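Local coordinates for FMN-binding protein (Syntrophomonas wolfei subsp. wolfei, PDB 3IN6), which binds flavin mononucleotide between the subunits of a dimer and probably works as a flavoprotein whose reaction is not established, at residues K21-I26 with D94-V98; L35-R40 with N73-K79; M54-I60 with F135-K139; Y30-S36 with G80-L86. All coordinates share one frame; numbering follows the deposited sequence.

All four contacts are built on one antiparallel sheet, whose strands run 33-38, 79-87, 92-106, 131-141, 59-64 and 52-55 across it. Contact 4 joins the first two, and contact 1 lays helix 2-28 across strand 92-106, its centre about 9 Å from that of contact 4. Contact 3 pairs 131-141 with 59-64, about 12 Å from contact 1. Contact 2 adds helix 68-77 at the far end of strand 33-38, about 21 Å from contact 1, and shares L35 and S36 with contact 4. Along the chain contact 2 falls within the span of contact 4, and contact 4 within that of contact 1; contact 3 crosses all three, tying the chain into one subunit. The flavin sites lie between two subunits.

Contact 1: K21-I26 with D94-V98; sequences KARSLI and DGIRV. With FMN (flavin mononucleotide), chain E.
Helix segment K21-I26 runs across strand D94-V98 at 105°, the axes coming within 8.3 Å, with A22 nearest I96 at a CA-CA distance of 6.1 Å. At one end K21 stretches its extended chain down to the carboxylate of D94, the two side chains meeting from opposite directions; CG of K21 is turned away from its own backbone N (chi1 -168°), which aims the chain at the strand. K21 NZ reaches D94 OD1 at 3.0 Å, a salt bridge whose hydrogen bond is weak. Further along everything is apolar. The methyl CB of A22 touches two strand residues, 4.0 Å from CG1 of I96 and equally far from CG2 of V98, while L25 lays CD1 against CB of I96 (3.9 Å) and against the backbone of G95. I26 adds a looser touch, its CG1 meeting CG2 of V98.

This is the helix-on-sheet layer of a fold consistent with the FMN-binding split barrel: helix 2-28 packs against one face of the strand, and the flavin site lies off the other. R97, whose CB points away from the helix, serves that site. Its chain bends at the third torsion, and R97 NH1 donates to phosphate oxygen O2P of the flavin mononucleotide at 3.1 Å, with the phosphorus in the plane of the guanidinium, at its edge. NH1 also bonds I46 O of the second subunit and NH2 bonds P142 O, which should fix the guanidinium's rotation. The same flavin is held by N45 and T70 of the second subunit and by L145 N of this chain.

Contact 2: L35-R40 with N73-K79; sequences LSTVDR and NLKETGK
T37 and N73 meet because of their first torsions: OG1 of T37 is tucked between its backbone N and carbonyl carbon (chi1 60°), while CG of N73 lies opposite its own carbonyl carbon (chi1 -74°), so the amide crosses the threonine at about a right angle. N73 ND2 donates to T37 OG1 at 3.0 Å, almost straight (171°) and in the amide plane. In this split-barrel-like fold the contact seats the end of helix 68-77 against the last residues of strand 33-38, close to the flavin site: N45 and T70, which bind FMN, both lie about 4 Å by side chain from N73 and T37 respectively.

Below this bond the packing is apolar. CG2 of T37 rests 3.8 Å from CD2 of L74, and L35 and L74 reach toward each other tip to tip, CD2 to CD1 at 4.1 Å. Past the strand's end E76 takes over: its OE1 accepts the backbone N of R40 at 2.9 Å, nearly along the C-O axis. The carboxylate of E76 runs beside that of D39, pointing the same way with nearly parallel planes; OD2 of D39 is 4.3 Å from OE1 of E76, like charges near each other though not touching. D39 keeps OD1 bonded to E43 N. R40's guanidinium comes near E76 only as an opposite charge, with no N-H aimed at it. Facing the second subunit, V38 packs on V44 of that chain. One water bridges the two segments, accepting from V38 N at 3.2 Å and donating to T77 OG1 and K79 O, each at 2.7 Å.

Contact 3: M54-I60 with F135-K139; sequences MIGDDTI and FKIVK
I60 and F135 form a hydrogen-bonded antiparallel pair in which both backbone amides are satisfied: F135 N donates to I60 O at a short 2.6 Å, with a C=O...N angle of 169°, and I60 N returns a bond to F135 O at 3.0 Å, tilted off the carbonyl plane. T59 and K136 follow as the non-hydrogen-bonded pair, with T59 CA giving F135 O a further CA-H contact. Next, D58 O takes I137 N at 2.9 Å from above its carbonyl plane, 52° out.

M54-I60 is itself a beta hairpin, turning through G56-D58. T59 O accepts I55 N at 2.9 Å, and T59 N gives only a weak bond back to I55 O. At the turn T59 OG1 donates to D58 OD1 at 2.7 Å, on the anti side of the carboxylate. D57's carboxylate has its partners outside, in salt bridges to R16 and R23, and R23 NH1 bonds G56 O.

I137 packs against I60 and M54: its side chain crosses that of I60 at about a right angle, CG1 to CG1 4.1 Å, and its CD1 touches selenomethionine M54 CE at 4.0 Å.

The hairpin thus joins the antiparallel sheet of a fold consistent with the FMN-binding split barrel. Strand 131-141 lies between 59-64 and 92-106 and carries a classic bulge, V138 and K139 together set opposite Y99. Helix 2-28 covers M54 through L19 and A22; F135 sets its ring edge-to-face with F82 of strand 79-87.

Contact 4: Y30-S36 with G80-L86; sequences YISTTLS and GVFMVLL
Two methyl-on-ring contacts mark this strand pair, one near the start of Y30-S36, the other further along. L86 crosses Y30 at about a right angle and sets CD2 over the centre of the tyrosine ring, 3.5 Å from its centroid and 13° off the normal; its other methyl, CD1, lies 3.6 Å from CZ of Y30. L35 slants over F82, with CD1 3.8 Å above the centroid of the phenylalanine ring and only 4° off the normal, while the CB of L35 packs beside CE1. Both are CH-pi contacts, each over one face of its ring. Between them T33 meets V84 obliquely, and T34 lies alongside selenomethionine M83.

The backbones pair as antiparallel strands, with reciprocal bonds between T34 and M83 and between S36 and V81. S32, centre of an inverse gamma turn, takes L85 N on its carbonyl, and its chi1 of 74° turns S32 OG toward L85 O, to which it donates at 2.7 Å. T33 OG1 satisfies Y30 O at 2.7 Å. A water joins T34 OG1 (2.7 Å), S36 OG and V81 O; at the dimer interface S36 OG also bonds S36 OG of the second subunit, and I31 touches FMN.

In this probable split barrel, strand 33-38 runs between 44-48 and 79-87, and 79-87 has 92-106 on its other flank. Helix 2-28 packs L25 and I26 on V84, whereas V81 and S36 face I46 and V44 of the second subunit.

Contact 1: K21-I26 with D94-V98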
# COMPACT_ATOMS: atom_id res chain seq x y z
N LYS A 21 -1.98 15.03 11.87
CA LYS A 21 -2.15 14.83 10.44
C LYS A 21 -2.76 13.46 10.19
O LYS A 21 -3.65 13.31 9.37
CB LYS A 21 -0.82 14.95 9.72
CG LYS A 21 -0.95 15.05 8.23
CD LYS A 21 0.42 15.34 7.65
CE LYS A 21 0.34 15.78 6.22
NZ LYS A 21 1.69 16.13 5.72
N ALA A 22 -2.28 12.46 10.92
CA ALA A 22 -2.80 11.10 10.81
C ALA A 22 -4.27 11.05 11.22
O ALA A 22 -5.09 10.46 10.52
CB ALA A 22 -1.96 10.15 11.66
N ARG A 23 -4.58 11.68 12.36
CA ARG A 23 -5.95 11.72 12.90
C ARG A 23 -6.90 12.22 11.84
O ARG A 23 -7.91 11.58 11.57
CB ARG A 23 -6.06 12.67 14.11
CG ARG A 23 -7.39 12.56 14.85
CD ARG A 23 -7.52 13.52 16.06
NE ARG A 23 -6.28 13.59 16.79
CZ ARG A 23 -5.81 12.59 17.53
NH1 ARG A 23 -6.51 11.47 17.65
NH2 ARG A 23 -4.66 12.72 18.15
N SER A 24 -6.58 13.37 11.25
CA SER A 24 -7.44 13.97 10.23
C SER A 24 -7.65 13.09 9.01
O SER A 24 -8.79 12.86 8.61
CB SER A 24 -6.88 15.31 9.77
OG SER A 24 -7.05 16.28 10.78
N LEU A 25 -6.56 12.59 8.44
CA LEU A 25 -6.63 11.80 7.21
C LEU A 25 -7.28 10.44 7.43
O LEU A 25 -8.04 9.99 6.59
CB LEU A 25 -5.23 11.67 6.58
CG LEU A 25 -4.63 12.97 6.05
CD1 LEU A 25 -3.14 12.86 5.81
CD2 LEU A 25 -5.36 13.39 4.78
N ILE A 26 -6.98 9.76 8.53
CA ILE A 26 -7.61 8.48 8.80
C ILE A 26 -9.12 8.66 9.01
O ILE A 26 -9.93 8.02 8.33
CB ILE A 26 -7.00 7.77 10.02
CG1 ILE A 26 -5.57 7.31 9.71
CG2 ILE A 26 -7.84 6.55 10.41
CD1 ILE A 26 -5.49 6.18 8.67
N ASP A 94 -1.47 15.40 -0.42
CA ASP A 94 -1.05 15.12 0.95
C ASP A 94 -1.21 13.63 1.26
O ASP A 94 -1.70 12.86 0.44
CB ASP A 94 -1.93 15.93 1.91
CG ASP A 94 -1.28 16.11 3.27
OD1 ASP A 94 -0.06 16.38 3.32
OD2 ASP A 94 -2.01 16.02 4.28
N GLY A 95 -0.78 13.21 2.45
CA GLY A 95 -0.92 11.81 2.83
C GLY A 95 -0.19 11.47 4.11
O GLY A 95 0.47 12.30 4.68
N ILE A 96 -0.29 10.23 4.54
CA ILE A 96 0.37 9.81 5.78
C ILE A 96 0.54 8.30 5.75
O ILE A 96 -0.17 7.60 5.00
CB ILE A 96 -0.50 10.19 7.00
CG1 ILE A 96 0.26 10.10 8.34
CG2 ILE A 96 -1.80 9.32 7.03
CD1 ILE A 96 1.34 11.18 8.55
N ARG A 97 1.49 7.81 6.54
CA ARG A 97 1.70 6.39 6.71
C ARG A 97 1.60 6.11 8.18
O ARG A 97 2.32 6.72 8.98
CB ARG A 97 3.06 5.94 6.21
CG ARG A 97 3.15 5.87 4.71
CD ARG A 97 4.55 5.45 4.26
NE ARG A 97 5.59 6.40 4.63
CZ ARG A 97 6.88 6.26 4.31
NH1 ARG A 97 7.30 5.21 3.62
NH2 ARG A 97 7.76 7.17 4.70
N VAL A 98 0.71 5.19 8.55
CA VAL A 98 0.53 4.81 9.93
C VAL A 98 0.81 3.31 10.09
O VAL A 98 0.05 2.47 9.59
CB VAL A 98 -0.89 5.11 10.41
CG1 VAL A 98 -1.00 4.84 11.88
CG2 VAL A 98 -1.32 6.58 10.09
N1 FMN E . 11.51 6.82 -4.93
C2 FMN E . 12.14 5.87 -5.69
O2 FMN E . 13.16 5.33 -5.25
N3 FMN E . 11.62 5.52 -6.93
C4 FMN E . 10.47 6.13 -7.40
O4 FMN E . 10.01 5.83 -8.51
C4A FMN E . 9.83 7.10 -6.64
N5 FMN E . 8.69 7.72 -7.11
C5A FMN E . 8.07 8.68 -6.34
C6 FMN E . 6.92 9.29 -6.84
C7 FMN E . 6.26 10.26 -6.10
C7M FMN E . 5.02 10.90 -6.66
C8 FMN E . 6.75 10.62 -4.84
C8M FMN E . 6.04 11.67 -4.03
C9 FMN E . 7.90 10.01 -4.34
C9A FMN E . 8.58 9.03 -5.08
N10 FMN E . 9.73 8.40 -4.61
C10 FMN E . 10.36 7.45 -5.39
C1' FMN E . 10.36 8.74 -3.27
C2' FMN E . 10.05 7.73 -2.17
O2' FMN E . 8.66 7.58 -2.03
C3' FMN E . 10.69 8.20 -0.86
O3' FMN E . 12.09 8.04 -0.98
C4' FMN E . 10.14 7.46 0.37
O4' FMN E . 10.48 8.12 1.57
C5' FMN E . 10.70 6.05 0.46
O5' FMN E . 10.13 5.39 1.56
P FMN E . 10.94 4.26 2.38
O1P FMN E . 11.28 3.12 1.45
O2P FMN E . 10.04 3.77 3.48
O3P FMN E . 12.21 4.84 3.00

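Contact 2: L35-R40 with N73-K79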
# COMPACT_ATOMS: atom_id res chain seq x y z
N LEU A 35 -4.38 -0.67 3.43
CA LEU A 35 -3.74 -1.41 4.54
C LEU A 35 -2.87 -2.51 3.90
O LEU A 35 -3.38 -3.39 3.19
CB LEU A 35 -4.77 -2.00 5.51
CG LEU A 35 -4.24 -2.96 6.61
CD1 LEU A 35 -3.21 -2.24 7.47
CD2 LEU A 35 -5.39 -3.52 7.51
N SER A 36 -1.57 -2.43 4.10
CA SER A 36 -0.66 -3.39 3.54
C SER A 36 -0.35 -4.36 4.68
O SER A 36 -0.11 -3.93 5.81
CB SER A 36 0.60 -2.71 2.98
OG SER A 36 0.29 -1.82 1.93
N THR A 37 -0.38 -5.66 4.38
CA THR A 37 -0.16 -6.75 5.35
C THR A 37 0.82 -7.77 4.80
O THR A 37 1.27 -7.63 3.67
CB THR A 37 -1.50 -7.44 5.72
OG1 THR A 37 -2.12 -7.99 4.54
CG2 THR A 37 -2.48 -6.42 6.40
N VAL A 38 1.16 -8.80 5.59
CA VAL A 38 2.10 -9.84 5.20
C VAL A 38 1.77 -11.15 5.92
O VAL A 38 1.20 -11.12 7.00
CB VAL A 38 3.57 -9.46 5.59
CG1 VAL A 38 3.73 -9.39 7.10
CG2 VAL A 38 4.58 -10.45 5.00
N ASP A 39 2.11 -12.30 5.30
CA ASP A 39 1.94 -13.61 5.94
C ASP A 39 3.28 -14.15 6.43
O ASP A 39 4.31 -13.49 6.23
CB ASP A 39 1.22 -14.64 5.04
CG ASP A 39 2.12 -15.23 3.93
OD1 ASP A 39 3.28 -14.81 3.72
OD2 ASP A 39 1.63 -16.17 3.27
N ARG A 40 3.24 -15.34 7.06
CA ARG A 40 4.41 -15.98 7.66
C ARG A 40 5.55 -16.28 6.67
O ARG A 40 6.70 -16.48 7.08
CB ARG A 40 4.01 -17.31 8.37
CG ARG A 40 3.35 -18.28 7.39
CD ARG A 40 3.42 -19.76 7.69
NE ARG A 40 2.36 -20.21 8.55
CZ ARG A 40 1.75 -21.40 8.48
NH1 ARG A 40 2.03 -22.30 7.55
NH2 ARG A 40 0.79 -21.66 9.36
N ASN A 73 -3.74 -12.59 6.97
CA ASN A 73 -2.37 -12.11 7.24
C ASN A 73 -2.24 -11.53 8.66
O ASN A 73 -1.34 -11.94 9.45
CB ASN A 73 -1.98 -11.07 6.20
CG ASN A 73 -1.67 -11.69 4.84
OD1 ASN A 73 -1.48 -12.90 4.72
ND2 ASN A 73 -1.59 -10.86 3.82
N LEU A 74 -3.16 -10.65 9.02
CA LEU A 74 -3.13 -10.05 10.36
C LEU A 74 -3.15 -11.11 11.45
O LEU A 74 -2.44 -10.98 12.44
CB LEU A 74 -4.27 -9.05 10.54
CG LEU A 74 -4.13 -7.80 9.67
CD1 LEU A 74 -5.42 -6.98 9.71
CD2 LEU A 74 -2.88 -6.96 10.10
N LYS A 75 -3.91 -12.19 11.25
CA LYS A 75 -3.95 -13.26 12.26
C LYS A 75 -2.67 -14.09 12.27
O LYS A 75 -2.36 -14.71 13.27
CB LYS A 75 -5.15 -14.20 12.07
CG LYS A 75 -6.52 -13.54 12.08
CD LYS A 75 -6.88 -12.83 13.37
CE LYS A 75 -7.13 -13.81 14.52
NZ LYS A 75 -7.58 -13.10 15.74
N GLU A 76 -1.94 -14.13 11.15
CA GLU A 76 -0.66 -14.86 11.11
C GLU A 76 0.49 -14.07 11.70
O GLU A 76 1.26 -14.59 12.49
CB GLU A 76 -0.25 -15.24 9.68
CG GLU A 76 -1.00 -16.38 9.13
CD GLU A 76 -0.49 -16.89 7.80
OE1 GLU A 76 0.68 -16.66 7.42
OE2 GLU A 76 -1.29 -17.54 7.12
N THR A 77 0.61 -12.82 11.29
CA THR A 77 1.75 -11.99 11.69
C THR A 77 1.42 -10.78 12.54
O THR A 77 2.30 -10.24 13.22
CB THR A 77 2.48 -11.46 10.44
OG1 THR A 77 1.62 -10.57 9.71
CG2 THR A 77 2.89 -12.59 9.57
N GLY A 78 0.19 -10.27 12.44
CA GLY A 78 -0.22 -9.13 13.24
C GLY A 78 0.30 -7.76 12.82
O GLY A 78 -0.09 -6.76 13.43
N LYS A 79 1.12 -7.70 11.77
CA LYS A 79 1.72 -6.42 11.38
C LYS A 79 1.16 -5.82 10.12
O LYS A 79 0.77 -6.51 9.21
CB LYS A 79 3.24 -6.54 11.32
CG LYS A 79 3.84 -6.98 12.67
CD LYS A 79 5.29 -6.56 12.86
CE LYS A 79 5.94 -7.31 14.04
NZ LYS A 79 7.39 -6.99 14.17
O HOH W 1 -0.17 -8.95 8.54
O HOH W 2 -0.50 -14.79 1.99

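Contact 3: M54-I60 with F135-K139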
# COMPACT_ATOMS: atom_id res chain seq x y z
N MSE A 54 -9.41 6.59 14.13
CA MSE A 54 -8.28 6.69 15.06
C MSE A 54 -8.81 7.27 16.37
O MSE A 54 -9.54 8.27 16.36
CB MSE A 54 -7.15 7.53 14.47
CG MSE A 54 -6.09 7.96 15.45
SE MSE A 54 -4.63 8.74 14.44
CE MSE A 54 -3.57 9.51 15.89
N ILE A 55 -8.49 6.59 17.47
CA ILE A 55 -8.92 6.96 18.82
C ILE A 55 -7.67 7.27 19.64
O ILE A 55 -6.72 6.48 19.66
CB ILE A 55 -9.72 5.79 19.48
CG1 ILE A 55 -10.96 5.44 18.63
CG2 ILE A 55 -10.13 6.12 20.90
CD1 ILE A 55 -11.57 4.10 18.97
N GLY A 56 -7.66 8.44 20.28
CA GLY A 56 -6.51 8.87 21.06
C GLY A 56 -5.31 9.10 20.17
O GLY A 56 -5.43 9.68 19.07
N ASP A 57 -4.16 8.64 20.65
CA ASP A 57 -2.89 8.72 19.96
C ASP A 57 -2.30 7.34 19.70
O ASP A 57 -1.22 7.24 19.09
CB ASP A 57 -1.87 9.46 20.84
CG ASP A 57 -2.20 10.95 21.04
OD1 ASP A 57 -2.84 11.57 20.17
OD2 ASP A 57 -1.78 11.51 22.07
N ASP A 58 -2.98 6.29 20.16
CA ASP A 58 -2.44 4.95 20.09
C ASP A 58 -3.33 3.89 19.42
O ASP A 58 -2.92 2.75 19.32
CB ASP A 58 -2.09 4.50 21.52
CG ASP A 58 -3.25 4.68 22.51
OD1 ASP A 58 -4.42 4.42 22.14
OD2 ASP A 58 -3.00 5.10 23.66
N THR A 59 -4.51 4.25 18.92
CA THR A 59 -5.42 3.22 18.42
C THR A 59 -6.08 3.52 17.08
O THR A 59 -6.49 4.65 16.81
CB THR A 59 -6.58 3.01 19.43
OG1 THR A 59 -6.05 2.77 20.75
CG2 THR A 59 -7.50 1.87 19.03
N ILE A 60 -6.19 2.50 16.23
CA ILE A 60 -6.98 2.59 15.00
C ILE A 60 -7.93 1.39 15.04
O ILE A 60 -7.52 0.27 15.36
CB ILE A 60 -6.15 2.58 13.68
CG1 ILE A 60 -5.36 3.88 13.52
CG2 ILE A 60 -7.07 2.45 12.46
CD1 ILE A 60 -4.33 3.82 12.41
N PHE A 135 -6.29 -1.86 16.32
CA PHE A 135 -4.84 -1.73 16.10
C PHE A 135 -4.15 -0.80 17.08
O PHE A 135 -4.72 0.19 17.49
CB PHE A 135 -4.51 -1.22 14.70
CG PHE A 135 -5.03 -2.08 13.58
CD1 PHE A 135 -4.25 -3.10 13.05
CD2 PHE A 135 -6.27 -1.82 13.00
CE1 PHE A 135 -4.73 -3.88 11.98
CE2 PHE A 135 -6.75 -2.59 11.94
CZ PHE A 135 -5.97 -3.63 11.43
N LYS A 136 -2.91 -1.13 17.42
CA LYS A 136 -2.06 -0.26 18.21
C LYS A 136 -1.17 0.44 17.21
O LYS A 136 -0.59 -0.22 16.33
CB LYS A 136 -1.20 -1.05 19.20
CG LYS A 136 -0.09 -0.23 19.87
CD LYS A 136 0.81 -1.12 20.76
CE LYS A 136 1.99 -0.34 21.33
NZ LYS A 136 2.91 -1.21 22.14
N ILE A 137 -1.06 1.76 17.33
CA ILE A 137 -0.23 2.55 16.44
C ILE A 137 1.19 2.45 16.96
O ILE A 137 1.46 2.74 18.12
CB ILE A 137 -0.61 4.03 16.40
CG1 ILE A 137 -2.01 4.23 15.81
CG2 ILE A 137 0.44 4.79 15.60
CD1 ILE A 137 -2.49 5.62 15.89
N VAL A 138 2.11 2.10 16.07
CA VAL A 138 3.50 1.86 16.42
C VAL A 138 4.46 2.96 15.92
O VAL A 138 5.50 3.21 16.54
CB VAL A 138 3.89 0.45 15.91
CG1 VAL A 138 5.34 0.35 15.54
CG2 VAL A 138 3.48 -0.61 16.95
N LYS A 139 4.10 3.60 14.82
CA LYS A 139 4.92 4.65 14.22
C LYS A 139 4.08 5.36 13.16
O LYS A 139 3.19 4.74 12.54
CB LYS A 139 6.17 4.03 13.58
CG LYS A 139 7.13 5.00 12.90
CD LYS A 139 8.35 4.29 12.32
CE LYS A 139 7.99 3.35 11.16
NZ LYS A 139 9.15 2.56 10.62

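Contact 4: Y30-S36 with G80-L86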
# COMPACT_ATOMS: atom_id res chain seq x y z
N TYR A 30 -11.03 8.53 3.35
CA TYR A 30 -10.93 8.69 1.90
C TYR A 30 -10.90 7.32 1.23
O TYR A 30 -10.42 6.33 1.81
CB TYR A 30 -9.67 9.47 1.51
CG TYR A 30 -9.70 10.94 1.87
CD1 TYR A 30 -10.38 11.84 1.08
CD2 TYR A 30 -9.02 11.42 2.97
CE1 TYR A 30 -10.41 13.19 1.40
CE2 TYR A 30 -9.04 12.75 3.30
CZ TYR A 30 -9.73 13.64 2.50
OH TYR A 30 -9.75 14.96 2.84
N ILE A 31 -11.44 7.26 0.02
CA ILE A 31 -11.43 6.04 -0.79
C ILE A 31 -9.98 5.60 -0.95
O ILE A 31 -9.65 4.41 -0.83
CB ILE A 31 -12.03 6.29 -2.20
CG1 ILE A 31 -13.50 6.70 -2.12
CG2 ILE A 31 -11.95 5.04 -3.07
CD1 ILE A 31 -14.12 7.05 -3.48
N SER A 32 -9.10 6.58 -1.17
CA SER A 32 -7.69 6.33 -1.39
C SER A 32 -6.93 6.08 -0.08
O SER A 32 -6.00 6.81 0.27
CB SER A 32 -7.09 7.53 -2.13
OG SER A 32 -6.97 8.60 -1.23
N THR A 33 -7.37 5.06 0.64
CA THR A 33 -6.77 4.62 1.88
C THR A 33 -6.54 3.11 1.78
O THR A 33 -7.45 2.38 1.39
CB THR A 33 -7.72 4.89 3.06
OG1 THR A 33 -8.06 6.27 3.11
CG2 THR A 33 -7.08 4.48 4.37
N THR A 34 -5.35 2.64 2.18
CA THR A 34 -5.02 1.22 2.08
C THR A 34 -4.36 0.66 3.33
O THR A 34 -3.84 1.43 4.16
CB THR A 34 -4.01 0.94 0.92
OG1 THR A 34 -2.72 1.52 1.23
CG2 THR A 34 -4.53 1.44 -0.42
N LEU A 35 -4.38 -0.67 3.43
CA LEU A 35 -3.74 -1.41 4.54
C LEU A 35 -2.87 -2.51 3.90
O LEU A 35 -3.38 -3.39 3.19
CB LEU A 35 -4.77 -2.00 5.51
CG LEU A 35 -4.24 -2.96 6.61
CD1 LEU A 35 -3.21 -2.24 7.47
CD2 LEU A 35 -5.39 -3.52 7.51
N SER A 36 -1.57 -2.43 4.10
CA SER A 36 -0.66 -3.39 3.54
C SER A 36 -0.35 -4.36 4.68
O SER A 36 -0.11 -3.93 5.81
CB SER A 36 0.60 -2.71 2.98
OG SER A 36 0.29 -1.82 1.93
N GLY A 80 1.11 -4.50 10.07
CA GLY A 80 0.58 -3.80 8.90
C GLY A 80 0.93 -2.34 8.83
O GLY A 80 1.58 -1.78 9.72
N VAL A 81 0.54 -1.72 7.73
CA VAL A 81 0.73 -0.29 7.58
C VAL A 81 -0.39 0.32 6.76
O VAL A 81 -0.67 -0.12 5.65
CB VAL A 81 2.10 0.09 6.95
CG1 VAL A 81 2.31 -0.55 5.54
CG2 VAL A 81 2.23 1.62 6.89
N PHE A 82 -1.05 1.32 7.34
CA PHE A 82 -2.07 2.05 6.65
C PHE A 82 -1.41 3.18 5.93
O PHE A 82 -0.39 3.73 6.39
CB PHE A 82 -3.08 2.69 7.60
CG PHE A 82 -4.06 1.74 8.18
CD1 PHE A 82 -5.22 1.40 7.48
CD2 PHE A 82 -3.88 1.23 9.45
CE1 PHE A 82 -6.15 0.55 8.03
CE2 PHE A 82 -4.81 0.39 10.01
CZ PHE A 82 -5.96 0.05 9.30
N MSE A 83 -1.96 3.52 4.78
CA MSE A 83 -1.51 4.68 4.06
C MSE A 83 -2.71 5.38 3.50
O MSE A 83 -3.61 4.74 2.96
CB MSE A 83 -0.56 4.37 2.90
CG MSE A 83 -0.21 5.68 2.10
SE MSE A 83 1.09 5.57 0.69
CE MSE A 83 2.73 5.91 1.63
N VAL A 84 -2.73 6.70 3.66
CA VAL A 84 -3.72 7.56 3.02
C VAL A 84 -2.88 8.40 2.08
O VAL A 84 -1.79 8.85 2.47
CB VAL A 84 -4.44 8.50 3.98
CG1 VAL A 84 -5.33 9.53 3.20
CG2 VAL A 84 -5.25 7.73 4.99
N LEU A 85 -3.40 8.65 0.87
CA LEU A 85 -2.69 9.38 -0.16
C LEU A 85 -3.69 10.21 -0.96
O LEU A 85 -4.57 9.67 -1.62
CB LEU A 85 -2.01 8.39 -1.10
CG LEU A 85 -1.04 8.96 -2.13
CD1 LEU A 85 0.14 9.62 -1.42
CD2 LEU A 85 -0.56 7.87 -3.07
N LEU A 86 -3.59 11.52 -0.88
CA LEU A 86 -4.48 12.38 -1.64
C LEU A 86 -3.71 12.88 -2.84
O LEU A 86 -2.55 13.29 -2.72
CB LEU A 86 -5.00 13.53 -0.79
CG LEU A 86 -6.03 13.11 0.28
CD1 LEU A 86 -6.41 14.25 1.20
CD2 LEU A 86 -7.29 12.49 -0.36
O HOH W 3 -0.94 0.20 2.81